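Local coordinates for protein phenolic acid decarboxylase (Sedimentibacter hydroxybenzoicus, PDB 7AE5) that catalyses the reversible, non-oxidative decarboxylation of 4-hydroxybenzoate and 3,4-dihydroxybenzoate as an oxygen-sensitive, prenylated-FMN-dependent enzyme of the UbiD family, at residues Gly367-Leu372 / Lys437-Ala442; Ile384-Asp389 / Trp402-Arg407; Val343-Met346 / Gly352-Ile355; Thr84-Gln89 / Met321-Ser326. All blocks are in the same frame, centred on the assembly; numbering follows the deposited sequence. Where two conformers were deposited one is given.

Contact 1: residues Gly367-Leu372 / Lys437-Ala442. With RB (rubidium ion), chain Q.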
loop_
_atom_site.group_PDB
_atom_site.type_symbol
_atom_site.label_atom_id
_atom_site.label_comp_id
_atom_site.label_asym_id
_atom_site.label_seq_id
_atom_site.Cartn_x
_atom_site.Cartn_y
_atom_site.Cartn_z
ATOM N N GLY C 367 8.455 -14.018 -11.909
ATOM C CA GLY C 367 9.714 -14.712 -11.710
ATOM C C GLY C 367 10.758 -14.302 -12.730
ATOM O O GLY C 367 11.933 -14.129 -12.396
ATOM N N VAL C 368 10.340 -14.134 -13.987
ATOM C CA VAL C 368 11.256 -13.670 -15.025
ATOM C C VAL C 368 11.782 -12.283 -14.685
ATOM O O VAL C 368 12.969 -11.987 -14.874
ATOM C CB VAL C 368 10.560 -13.692 -16.398
ATOM C CG1 VAL C 368 11.398 -12.963 -17.435
ATOM C CG2 VAL C 368 10.293 -15.123 -16.832
ATOM N N ALA C 369 10.909 -11.411 -14.173
ATOM C CA ALA C 369 11.347 -10.085 -13.754
ATOM C C ALA C 369 12.314 -10.170 -12.580
ATOM O O ALA C 369 13.319 -9.449 -12.542
ATOM C CB ALA C 369 10.139 -9.222 -13.393
ATOM N N PHE C 370 12.025 -11.044 -11.609
ATOM C CA PHE C 370 12.947 -11.249 -10.495
ATOM C C PHE C 370 14.333 -11.640 -10.992
ATOM O O PHE C 370 15.347 -11.202 -10.436
ATOM C CB PHE C 370 12.414 -12.325 -9.546
ATOM C CG PHE C 370 11.186 -11.918 -8.779
ATOM C CD1 PHE C 370 10.921 -10.584 -8.517
ATOM C CD2 PHE C 370 10.306 -12.876 -8.304
ATOM C CE1 PHE C 370 9.795 -10.213 -7.806
ATOM C CE2 PHE C 370 9.177 -12.513 -7.592
ATOM C CZ PHE C 370 8.922 -11.179 -7.342
ATOM N N ARG C 371 14.395 -12.465 -12.040
ATOM C CA ARG C 371 15.686 -12.875 -12.579
ATOM C C ARG C 371 16.424 -11.690 -13.190
ATOM O O ARG C 371 17.625 -11.508 -12.957
ATOM C CB ARG C 371 15.500 -13.990 -13.609
ATOM C CG ARG C 371 16.798 -14.689 -13.982
ATOM C CD ARG C 371 17.578 -15.091 -12.739
ATOM N NE ARG C 371 18.320 -16.334 -12.920
ATOM C CZ ARG C 371 18.429 -17.290 -12.006
ATOM N NH1 ARG C 371 17.809 -17.206 -10.839
ATOM N NH2 ARG C 371 19.180 -18.354 -12.267
ATOM N N LEU C 372 15.718 -10.868 -13.971
ATOM C CA LEU C 372 16.342 -9.677 -14.539
ATOM C C LEU C 372 16.839 -8.748 -13.443
ATOM O O LEU C 372 17.970 -8.251 -13.495
ATOM C CB LEU C 372 15.358 -8.937 -15.442
ATOM C CG LEU C 372 15.990 -7.662 -16.007
ATOM C CD1 LEU C 372 16.503 -7.887 -17.426
ATOM C CD2 LEU C 372 15.027 -6.487 -15.946
ATOM N N LYS C 437 11.607 -0.318 -7.280
ATOM C CA LYS C 437 11.382 -1.009 -8.541
ATOM C C LYS C 437 9.894 -1.126 -8.841
ATOM O O LYS C 437 9.054 -1.175 -7.937
ATOM C CB LYS C 437 12.009 -2.403 -8.510
ATOM C CG LYS C 437 13.480 -2.430 -8.134
ATOM C CD LYS C 437 14.358 -1.841 -9.220
ATOM C CE LYS C 437 15.825 -2.161 -8.973
ATOM N NZ LYS C 437 16.714 -1.546 -9.997
ATOM N N MET C 438 9.572 -1.178 -10.133
ATOM C CA MET C 438 8.205 -1.379 -10.596
ATOM C C MET C 438 8.182 -2.539 -11.578
ATOM O O MET C 438 8.794 -2.465 -12.648
ATOM C CB MET C 438 7.636 -0.113 -11.245
ATOM C CG MET C 438 6.121 -0.143 -11.372
ATOM S SD MET C 438 5.386 1.239 -12.271
ATOM C CE MET C 438 6.836 2.108 -12.849
ATOM N N ILE C 439 7.482 -3.606 -11.208
ATOM C CA ILE C 439 7.281 -4.769 -12.062
ATOM C C ILE C 439 5.840 -4.753 -12.547
ATOM O O ILE C 439 4.911 -4.620 -11.743
ATOM C CB ILE C 439 7.591 -6.079 -11.316
ATOM C CG1 ILE C 439 9.027 -6.079 -10.795
ATOM C CG2 ILE C 439 7.345 -7.278 -12.216
ATOM C CD1 ILE C 439 9.337 -7.270 -9.912
ATOM N N ILE C 440 5.654 -4.887 -13.857
ATOM C CA ILE C 440 4.330 -4.878 -14.470
ATOM C C ILE C 440 4.149 -6.195 -15.210
ATOM O O ILE C 440 4.888 -6.488 -16.158
ATOM C CB ILE C 440 4.145 -3.685 -15.420
ATOM C CG1 ILE C 440 4.362 -2.370 -14.671
ATOM C CG2 ILE C 440 2.760 -3.706 -16.044
ATOM C CD1 ILE C 440 4.294 -1.152 -15.558
ATOM N N ASP C 441 3.165 -6.986 -14.781
ATOM C CA ASP C 441 2.896 -8.292 -15.380
ATOM C C ASP C 441 1.771 -8.146 -16.405
ATOM O O ASP C 441 0.596 -8.424 -16.140
ATOM C CB ASP C 441 2.563 -9.318 -14.296
ATOM C CG ASP C 441 2.114 -10.651 -14.869
ATOM O OD1 ASP C 441 2.467 -10.947 -16.031
ATOM O OD2 ASP C 441 1.419 -11.407 -14.157
ATOM N N ALA C 442 2.161 -7.722 -17.613
ATOM C CA ALA C 442 1.251 -7.575 -18.744
ATOM C C ALA C 442 1.012 -8.888 -19.479
ATOM O O ALA C 442 0.773 -8.878 -20.694
ATOM C CB ALA C 442 1.778 -6.515 -19.715
HETATM RB RB RB Q . -1.333 -9.939 -16.137
HETATM O O HOH W 1 -0.895 -12.072 -15.007
#
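The Phe370 ring is met by the end of Ile439, whose CD1 comes 3.6 Å from Phe370 CE1 and also lies near Phe370 CD1 (3.9 Å), approaching the ring obliquely. The two side chains cross at about a right angle, and the ring also meets Phe370 of a second subunit, their planes within about 5° of each other. Phe370 leaves its helix pointing away from the strand; with CG beside the backbone N (chi1 -69°), the ring swings back until its CE1 corner reaches the isoleucine. Ile439 uses its other branch on Ala369: CG2 lies 3.6 Å from Ala369 CB, the two methyls facing one another where the backbones are nearest, Ala369 CA to Ile439 CA 6.9 Å. Within these two segments Ile439 is thus the strand's one residue on the helix, using both branches. Helix 364-372 lies in the beta-alpha-beta connection between the parallel neighbours 352-357 and 384-388. Farther along the strand, Asp441 O binds a rubidium ion at 2.5 Å, and a water on the ion donates to Asp441 OD2 at 2.6 Å. Arg407 O, Thr443 O and both carboxylate oxygens of Asp413 complete the ion's site. No hydrogen bond passes between the two segments, so their union is wholly apolar, while the strand's polar groups are engaged elsewhere: its backbone by strands 384-388 and 414-421, Asp441 by the ion and its water.

Contact 2: residues Ile384-Asp389 / Trp402-Arg407. With RB (rubidium ion), chain Q.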
loop_
_atom_site.group_PDB
_atom_site.type_symbol
_atom_site.label_atom_id
_atom_site.label_comp_id
_atom_site.label_asym_id
_atom_site.label_seq_id
_atom_site.Cartn_x
_atom_site.Cartn_y
_atom_site.Cartn_z
ATOM N N ILE C 384 11.952 -0.082 -14.299
ATOM C CA ILE C 384 10.620 -0.396 -14.798
ATOM C C ILE C 384 10.730 -1.624 -15.688
ATOM O O ILE C 384 11.393 -1.584 -16.732
ATOM C CB ILE C 384 10.002 0.786 -15.560
ATOM C CG1 ILE C 384 9.927 2.010 -14.645
ATOM C CG2 ILE C 384 8.619 0.416 -16.078
ATOM C CD1 ILE C 384 9.458 3.268 -15.336
ATOM N N VAL C 385 10.083 -2.711 -15.277
ATOM C CA VAL C 385 10.170 -3.995 -15.963
ATOM C C VAL C 385 8.764 -4.421 -16.359
ATOM O O VAL C 385 7.916 -4.665 -15.491
ATOM C CB VAL C 385 10.838 -5.065 -15.087
ATOM C CG1 VAL C 385 10.949 -6.379 -15.844
ATOM C CG2 VAL C 385 12.204 -4.589 -14.622
ATOM N N ILE C 386 8.523 -4.520 -17.664
ATOM C CA ILE C 386 7.246 -4.957 -18.215
ATOM C C ILE C 386 7.449 -6.323 -18.849
ATOM O O ILE C 386 8.371 -6.509 -19.651
ATOM C CB ILE C 386 6.701 -3.951 -19.244
ATOM C CG1 ILE C 386 6.636 -2.547 -18.641
ATOM C CG2 ILE C 386 5.334 -4.391 -19.748
ATOM C CD1 ILE C 386 6.490 -1.451 -19.668
ATOM N N VAL C 387 6.592 -7.277 -18.494
ATOM C CA VAL C 387 6.640 -8.628 -19.042
ATOM C C VAL C 387 5.397 -8.846 -19.892
ATOM O O VAL C 387 4.273 -8.621 -19.429
ATOM C CB VAL C 387 6.745 -9.690 -17.936
ATOM C CG1 VAL C 387 7.005 -11.054 -18.548
ATOM C CG2 VAL C 387 7.847 -9.325 -16.954
ATOM N N VAL C 388 5.601 -9.286 -21.132
ATOM C CA VAL C 388 4.519 -9.529 -22.073
ATOM C C VAL C 388 4.605 -10.975 -22.553
ATOM O O VAL C 388 5.591 -11.676 -22.320
ATOM C CB VAL C 388 4.554 -8.552 -23.264
ATOM C CG1 VAL C 388 4.453 -7.110 -22.775
ATOM C CG2 VAL C 388 5.828 -8.755 -24.071
ATOM N N ASP C 389 3.550 -11.413 -23.239
ATOM C CA ASP C 389 3.469 -12.797 -23.680
ATOM C C ASP C 389 4.413 -13.053 -24.854
ATOM O O ASP C 389 5.029 -12.141 -25.413
ATOM C CB ASP C 389 2.037 -13.159 -24.069
ATOM C CG ASP C 389 1.106 -13.227 -22.877
ATOM O OD1 ASP C 389 1.435 -13.949 -21.911
ATOM O OD2 ASP C 389 0.043 -12.570 -22.910
ATOM N N TRP C 402 -0.974 -2.155 -26.040
ATOM C CA TRP C 402 -2.133 -3.041 -26.069
ATOM C C TRP C 402 -2.085 -4.041 -24.921
ATOM O O TRP C 402 -3.070 -4.222 -24.197
ATOM C CB TRP C 402 -2.199 -3.775 -27.410
ATOM C CG TRP C 402 -3.179 -4.914 -27.415
ATOM C CD1 TRP C 402 -4.540 -4.824 -27.453
ATOM C CD2 TRP C 402 -2.870 -6.312 -27.362
ATOM N NE1 TRP C 402 -5.098 -6.081 -27.439
ATOM C CE2 TRP C 402 -4.094 -7.011 -27.380
ATOM C CE3 TRP C 402 -1.678 -7.041 -27.303
ATOM C CZ2 TRP C 402 -4.160 -8.403 -27.341
ATOM C CZ3 TRP C 402 -1.746 -8.422 -27.265
ATOM C CH2 TRP C 402 -2.978 -9.089 -27.285
ATOM N N ALA C 403 -0.934 -4.690 -24.734
ATOM C CA ALA C 403 -0.804 -5.673 -23.664
ATOM C C ALA C 403 -0.994 -5.031 -22.297
ATOM O O ALA C 403 -1.543 -5.653 -21.380
ATOM C CB ALA C 403 0.555 -6.364 -23.750
ATOM N N LEU C 404 -0.551 -3.782 -22.139
ATOM C CA LEU C 404 -0.742 -3.097 -20.866
ATOM C C LEU C 404 -2.215 -2.811 -20.607
ATOM O O LEU C 404 -2.692 -2.950 -19.475
ATOM C CB LEU C 404 0.069 -1.801 -20.837
ATOM C CG LEU C 404 1.588 -1.955 -20.759
ATOM C CD1 LEU C 404 2.263 -0.595 -20.763
ATOM C CD2 LEU C 404 1.978 -2.746 -19.523
ATOM N N THR C 405 -2.957 -2.422 -21.641
ATOM C CA THR C 405 -4.344 -2.024 -21.448
ATOM C C THR C 405 -5.304 -3.201 -21.312
ATOM O O THR C 405 -6.446 -2.987 -20.893
ATOM C CB THR C 405 -4.799 -1.127 -22.603
ATOM O OG1 THR C 405 -4.682 -1.837 -23.843
ATOM C CG2 THR C 405 -3.958 0.140 -22.660
ATOM N N THR C 406 -4.890 -4.428 -21.646
ATOM C CA THR C 406 -5.808 -5.563 -21.621
ATOM C C THR C 406 -5.387 -6.724 -20.723
ATOM O O THR C 406 -6.227 -7.587 -20.441
ATOM C CB THR C 406 -6.041 -6.103 -23.046
ATOM O OG1 THR C 406 -4.794 -6.486 -23.639
ATOM C CG2 THR C 406 -6.718 -5.050 -23.921
ATOM N N ARG C 407 -4.131 -6.780 -20.269
ATOM C CA ARG C 407 -3.658 -7.865 -19.414
ATOM C C ARG C 407 -3.132 -7.393 -18.066
ATOM O O ARG C 407 -2.681 -8.228 -17.265
ATOM C CB ARG C 407 -2.555 -8.668 -20.121
ATOM C CG ARG C 407 -2.791 -8.900 -21.602
ATOM C CD ARG C 407 -3.815 -9.994 -21.839
ATOM N NE ARG C 407 -4.803 -9.597 -22.835
ATOM C CZ ARG C 407 -5.373 -10.428 -23.695
ATOM N NH1 ARG C 407 -6.258 -10.004 -24.583
ATOM N NH2 ARG C 407 -5.047 -11.718 -23.666
HETATM RB RB RB Q . -1.333 -9.939 -16.137
HETATM O O HOH W 1 -0.895 -12.072 -15.007
#
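Ile386 and Val388 of strand 384-388 carry the last turns of helix 397-407 in a helix-on-sheet layer of the C-terminal domain. The closest approach is between two methyls, Ile386 CG2 and Leu404 CD2, 3.7 Å apart, with the side chains crossing at about a right angle. Ile386 holds CG2 anti to its N, while Leu404's chi1 of -70° sets CG anti to the carbonyl carbon and brings CD2 across to meet it. Two residues on, Val388 CG1 lies against Ala403 CB at 4.1 Å, and the small alanine sits where the backbones are nearest, Val388 CA to Ala403 CA 6.8 Å. No hydrogen bond crosses between the two segments. Along the helix, Trp402 O is gripped by Thr405 OG1 at 2.9 Å and by Thr406 OG1 at 2.9 Å, which arrive from opposite faces of the carbonyl plane. Thr406 OG1 also lies 3.8 Å above one face of the Trp402 ring, toward its rim, and Trp402 NE1 bonds to Pro280 O of a third subunit. At the end of the segment the backbone takes up a metal: Arg407 O binds the rubidium ion at 2.5 Å, sharing it with Asp413, Asp441 O and Thr443 O. Leu404 further touches Ile384 of the same third subunit, so the helix is pinned from a neighbouring chain too. Ile386 and Val388 touch helix 397-407, whereas Val385 and Val387 touch helix 364-372; strand 384-388 is thereby sandwiched, with 352-357 and 434-441 as its parallel neighbours within the sheet.

Contact 3: residues Val343-Met346 / Gly352-Ile355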
loop_
_atom_site.group_PDB
_atom_site.type_symbol
_atom_site.label_atom_id
_atom_site.label_comp_id
_atom_site.label_asym_id
_atom_site.label_seq_id
_atom_site.Cartn_x
_atom_site.Cartn_y
_atom_site.Cartn_z
ATOM N N VAL C 343 14.304 -9.743 -25.039
ATOM C CA VAL C 343 14.480 -8.704 -24.030
ATOM C C VAL C 343 14.715 -7.384 -24.752
ATOM O O VAL C 343 15.636 -7.272 -25.571
ATOM C CB VAL C 343 15.642 -9.017 -23.074
ATOM C CG1 VAL C 343 15.882 -7.844 -22.131
ATOM C CG2 VAL C 343 15.352 -10.285 -22.287
ATOM N N ASN C 344 13.877 -6.393 -24.452
ATOM C CA ASN C 344 14.013 -5.035 -24.974
ATOM C C ASN C 344 14.464 -4.158 -23.808
ATOM O O ASN C 344 13.643 -3.712 -23.001
ATOM C CB ASN C 344 12.696 -4.556 -25.585
ATOM C CG ASN C 344 12.702 -3.072 -25.933
ATOM O OD1 ASN C 344 13.728 -2.398 -25.850
ATOM N ND2 ASN C 344 11.544 -2.561 -26.340
ATOM N N ALA C 345 15.771 -3.914 -23.726
ATOM C CA ALA C 345 16.366 -3.098 -22.672
ATOM C C ALA C 345 16.992 -1.828 -23.244
ATOM O O ALA C 345 18.082 -1.418 -22.842
ATOM C CB ALA C 345 17.404 -3.901 -21.891
ATOM N N MET C 346 16.297 -1.187 -24.180
ATOM C CA MET C 346 16.857 -0.108 -24.985
ATOM C C MET C 346 16.676 1.282 -24.387
ATOM O O MET C 346 17.081 2.263 -25.018
ATOM C CB MET C 346 16.224 -0.116 -26.381
ATOM C CG MET C 346 16.361 -1.414 -27.153
ATOM S SD MET C 346 15.690 -1.257 -28.822
ATOM C CE MET C 346 14.417 -0.016 -28.572
ATOM N N GLY C 352 14.549 1.059 -18.350
ATOM C CA GLY C 352 13.276 0.495 -18.769
ATOM C C GLY C 352 13.510 -0.773 -19.574
ATOM O O GLY C 352 14.304 -0.782 -20.517
ATOM N N VAL C 353 12.816 -1.842 -19.184
ATOM C CA VAL C 353 13.019 -3.164 -19.772
ATOM C C VAL C 353 11.663 -3.785 -20.073
ATOM O O VAL C 353 10.757 -3.749 -19.233
ATOM C CB VAL C 353 13.835 -4.089 -18.845
ATOM C CG1 VAL C 353 14.050 -5.446 -19.498
ATOM C CG2 VAL C 353 15.170 -3.455 -18.493
ATOM N N ILE C 354 11.524 -4.357 -21.266
ATOM C CA ILE C 354 10.340 -5.113 -21.654
ATOM C C ILE C 354 10.790 -6.508 -22.059
ATOM O O ILE C 354 11.596 -6.661 -22.986
ATOM C CB ILE C 354 9.568 -4.432 -22.796
ATOM C CG1 ILE C 354 9.434 -2.934 -22.527
ATOM C CG2 ILE C 354 8.198 -5.074 -22.970
ATOM C CD1 ILE C 354 8.777 -2.178 -23.644
ATOM N N ILE C 355 10.276 -7.521 -21.366
ATOM C CA ILE C 355 10.612 -8.916 -21.627
ATOM C C ILE C 355 9.382 -9.616 -22.183
ATOM O O ILE C 355 8.302 -9.557 -21.582
ATOM C CB ILE C 355 11.101 -9.634 -20.356
ATOM C CG1 ILE C 355 12.255 -8.872 -19.709
ATOM C CG2 ILE C 355 11.513 -11.065 -20.676
ATOM C CD1 ILE C 355 12.406 -9.160 -18.229
#
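Asn344 and Ile354 face each other as the hydrogen-bonded pair of a beta hairpin, strands 340-347 and 352-357, whose short segments here run at 166° to one another. Asn344 N donates to Ile354 O at 2.7 Å, and Ile354 N returns a bond to Asn344 O at 2.8 Å, both nearly straight at 167°. The side chains of this pair lie alongside and point the same way, Asn344 ND2 resting 3.9 Å from Ile354 CD1. On the other face, Val343 stands opposite Ile355 in a non-hydrogen-bonded pair and reaches diagonally to Val353, CG1 to CG1 4.0 Å. Val353 straddles: its CG2 meets Ala345 CB at 4.1 Å. The next shell explains how these groups are held. With CG anti to N (chi1 170°), the Asn344 amide turns along its own strand, and OD1 accepts from Met346 N at 3.3 Å, an Asx turn; ND2 is taken by Pro394 O and Tyr347 OH. A leucine here would probably leave Met346 N without its acceptor and Pro394 O and Tyr347 OH without their partner, undoing the Asx turn. Farther out, helix 397-407 covers Ile354 through Leu397 and Val400, while Tyr330 and Leu329 of helix 323-336 pack on Val343 and Ala345, and helix 364-372 on Val353 and Ile355. Asn344 O has a second neighbour besides Ile354 N: the CA-H of Val353 points at it, with CA 3.3 Å from the oxygen.

Contact 4: residues Thr84-Gln89 / Met321-Ser326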
loop_
_atom_site.group_PDB
_atom_site.type_symbol
_atom_site.label_atom_id
_atom_site.label_comp_id
_atom_site.label_asym_id
_atom_site.label_seq_id
_atom_site.Cartn_x
_atom_site.Cartn_y
_atom_site.Cartn_z
ATOM N N THR C 84 14.294 -3.808 -41.877
ATOM C CA THR C 84 14.230 -4.913 -40.931
ATOM C C THR C 84 13.743 -4.431 -39.571
ATOM O O THR C 84 14.276 -3.469 -39.012
ATOM C CB THR C 84 15.604 -5.570 -40.796
ATOM O OG1 THR C 84 16.052 -6.016 -42.082
ATOM C CG2 THR C 84 15.539 -6.755 -39.849
ATOM N N SER C 85 12.715 -5.098 -39.053
ATOM C CA SER C 85 12.152 -4.736 -37.763
ATOM C C SER C 85 13.214 -4.823 -36.672
ATOM O O SER C 85 14.215 -5.535 -36.794
ATOM C CB SER C 85 10.975 -5.646 -37.416
ATOM O OG SER C 85 11.424 -6.820 -36.763
ATOM N N THR C 86 12.982 -4.079 -35.589
ATOM C CA THR C 86 13.943 -4.050 -34.492
ATOM C C THR C 86 14.077 -5.422 -33.841
ATOM O O THR C 86 15.182 -5.833 -33.465
ATOM C CB THR C 86 13.529 -2.997 -33.463
ATOM O OG1 THR C 86 13.441 -1.718 -34.104
ATOM C CG2 THR C 86 14.550 -2.916 -32.341
ATOM N N LYS C 87 12.965 -6.149 -33.712
ATOM C CA LYS C 87 13.016 -7.494 -33.147
ATOM C C LYS C 87 13.902 -8.407 -33.988
ATOM O O LYS C 87 14.716 -9.167 -33.451
ATOM C CB LYS C 87 11.603 -8.067 -33.037
ATOM C CG LYS C 87 11.546 -9.547 -32.688
ATOM C CD LYS C 87 10.104 -10.025 -32.582
ATOM C CE LYS C 87 9.926 -11.056 -31.475
ATOM N NZ LYS C 87 8.731 -11.938 -31.709
ATOM N N ASP C 88 13.760 -8.341 -35.315
ATOM C CA ASP C 88 14.580 -9.185 -36.181
ATOM C C ASP C 88 16.042 -8.761 -36.142
ATOM O O ASP C 88 16.940 -9.607 -36.232
ATOM C CB ASP C 88 14.043 -9.153 -37.610
ATOM C CG ASP C 88 12.884 -10.110 -37.817
ATOM O OD1 ASP C 88 12.144 -9.944 -38.808
ATOM O OD2 ASP C 88 12.710 -11.027 -36.986
ATOM N N GLN C 89 16.304 -7.456 -36.017
ATOM C CA GLN C 89 17.674 -7.003 -35.797
ATOM C C GLN C 89 18.216 -7.538 -34.480
ATOM O O GLN C 89 19.406 -7.858 -34.369
ATOM C CB GLN C 89 17.743 -5.473 -35.814
ATOM C CG GLN C 89 17.362 -4.821 -37.134
ATOM C CD GLN C 89 17.746 -3.350 -37.182
ATOM O OE1 GLN C 89 18.855 -2.974 -36.806
ATOM N NE2 GLN C 89 16.825 -2.512 -37.644
ATOM N N MET C 321 23.390 2.209 -27.817
ATOM C CA MET C 321 23.260 1.477 -26.563
ATOM C C MET C 321 22.006 0.614 -26.515
ATOM O O MET C 321 21.667 0.098 -25.443
ATOM C CB MET C 321 23.257 2.442 -25.372
ATOM C CG MET C 321 24.431 3.407 -25.339
ATOM S SD MET C 321 24.097 4.840 -24.299
ATOM C CE MET C 321 23.707 4.046 -22.745
ATOM N N ALA C 322 21.315 0.436 -27.639
ATOM C CA ALA C 322 19.994 -0.191 -27.617
ATOM C C ALA C 322 20.091 -1.711 -27.523
ATOM O O ALA C 322 19.792 -2.302 -26.480
ATOM C CB ALA C 322 19.197 0.233 -28.854
ATOM N N LEU C 323 20.507 -2.361 -28.612
ATOM C CA LEU C 323 20.491 -3.818 -28.670
ATOM C C LEU C 323 21.732 -4.454 -28.059
ATOM O O LEU C 323 21.669 -5.613 -27.633
ATOM C CB LEU C 323 20.331 -4.279 -30.120
ATOM C CG LEU C 323 19.026 -3.865 -30.802
ATOM C CD1 LEU C 323 18.834 -4.619 -32.107
ATOM C CD2 LEU C 323 17.842 -4.092 -29.873
ATOM N N ASN C 324 22.857 -3.736 -28.012
ATOM C CA ASN C 324 24.039 -4.267 -27.344
ATOM C C ASN C 324 23.864 -4.311 -25.833
ATOM O O ASN C 324 24.642 -4.984 -25.148
ATOM C CB ASN C 324 25.275 -3.442 -27.706
ATOM C CG ASN C 324 25.000 -1.951 -27.716
ATOM O OD1 ASN C 324 23.874 -1.516 -27.959
ATOM N ND2 ASN C 324 26.034 -1.158 -27.455
ATOM N N THR C 325 22.871 -3.598 -25.299
ATOM C CA THR C 325 22.486 -3.776 -23.905
ATOM C C THR C 325 21.524 -4.947 -23.751
ATOM O O THR C 325 21.589 -5.685 -22.762
ATOM C CB THR C 325 21.849 -2.491 -23.367
ATOM O OG1 THR C 325 22.767 -1.400 -23.507
ATOM C CG2 THR C 325 21.466 -2.646 -21.899
ATOM N N SER C 326 20.648 -5.146 -24.739
ATOM C CA SER C 326 19.556 -6.105 -24.605
ATOM C C SER C 326 20.012 -7.541 -24.835
ATOM O O SER C 326 19.514 -8.460 -24.175
ATOM C CB SER C 326 18.431 -5.747 -25.576
ATOM O OG SER C 326 18.156 -4.359 -25.550
#
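Leu323 carries the tight part of this contact alone, pressing CD1 against the backbone and side-chain root of Gln89: CD1 is 3.8 Å from Gln89 C and 4.0 Å from Gln89 CB. Its sister methyl CD2 comes to 4.3 Å from Thr86 CG2, a lighter touch. The leucine projects from the start of helix 323-336 toward the first turn of helix 86-96. Trp71, Phe90, Leu93, Phe395 and Met346 close round it. The other side of segment 84-89 is loose: Lys87 and Asp88 point away from Leu323, and Asp88 is exposed. There Ser85, partly exposed as the N-cap, accepts from Asp88 N through OG at 3.1 Å. Gln89 joins the two regimes. Its CB packs on the leucine, but its extended amide turns aside to the loop, NE2 giving a straight bond (166°) to Thr84 O at 3.0 Å, nearly in the amide plane, and another to Trp71 O, while OE1 pairs with His74 ND1. Within segment 321-326, Ser326 OG donates to Ala322 O at 2.8 Å. The polar groups are therefore met within each segment or by other parts of the chain, and the junction between the N-terminal and C-terminal family regions is made here by apolar packing of one leucine on Thr86 and Gln89, since no hydrogen bond spans the two segments.

How the contacts relate
From the N terminus, the chain first enters contact 4 at 84-89 and returns to it only at 321-326, closing a long loop that ties the N-terminal region to the start of the C-terminal domain. Helix 323-336 then leads into the hairpin of contact 3, and the hydrogen bond from Ala345 N to Ser326 OG links the two. Contact 1 opens next at 367-372. Contact 2 opens and closes within its span, before strand 434-441 completes contact 1; no contacts cross. Contacts 1, 2 and 3 share one mixed sheet: strand 384-388 bonds to 352-357 on one edge and 434-441 on the other, and contacts 1 and 2 share the rubidium ion.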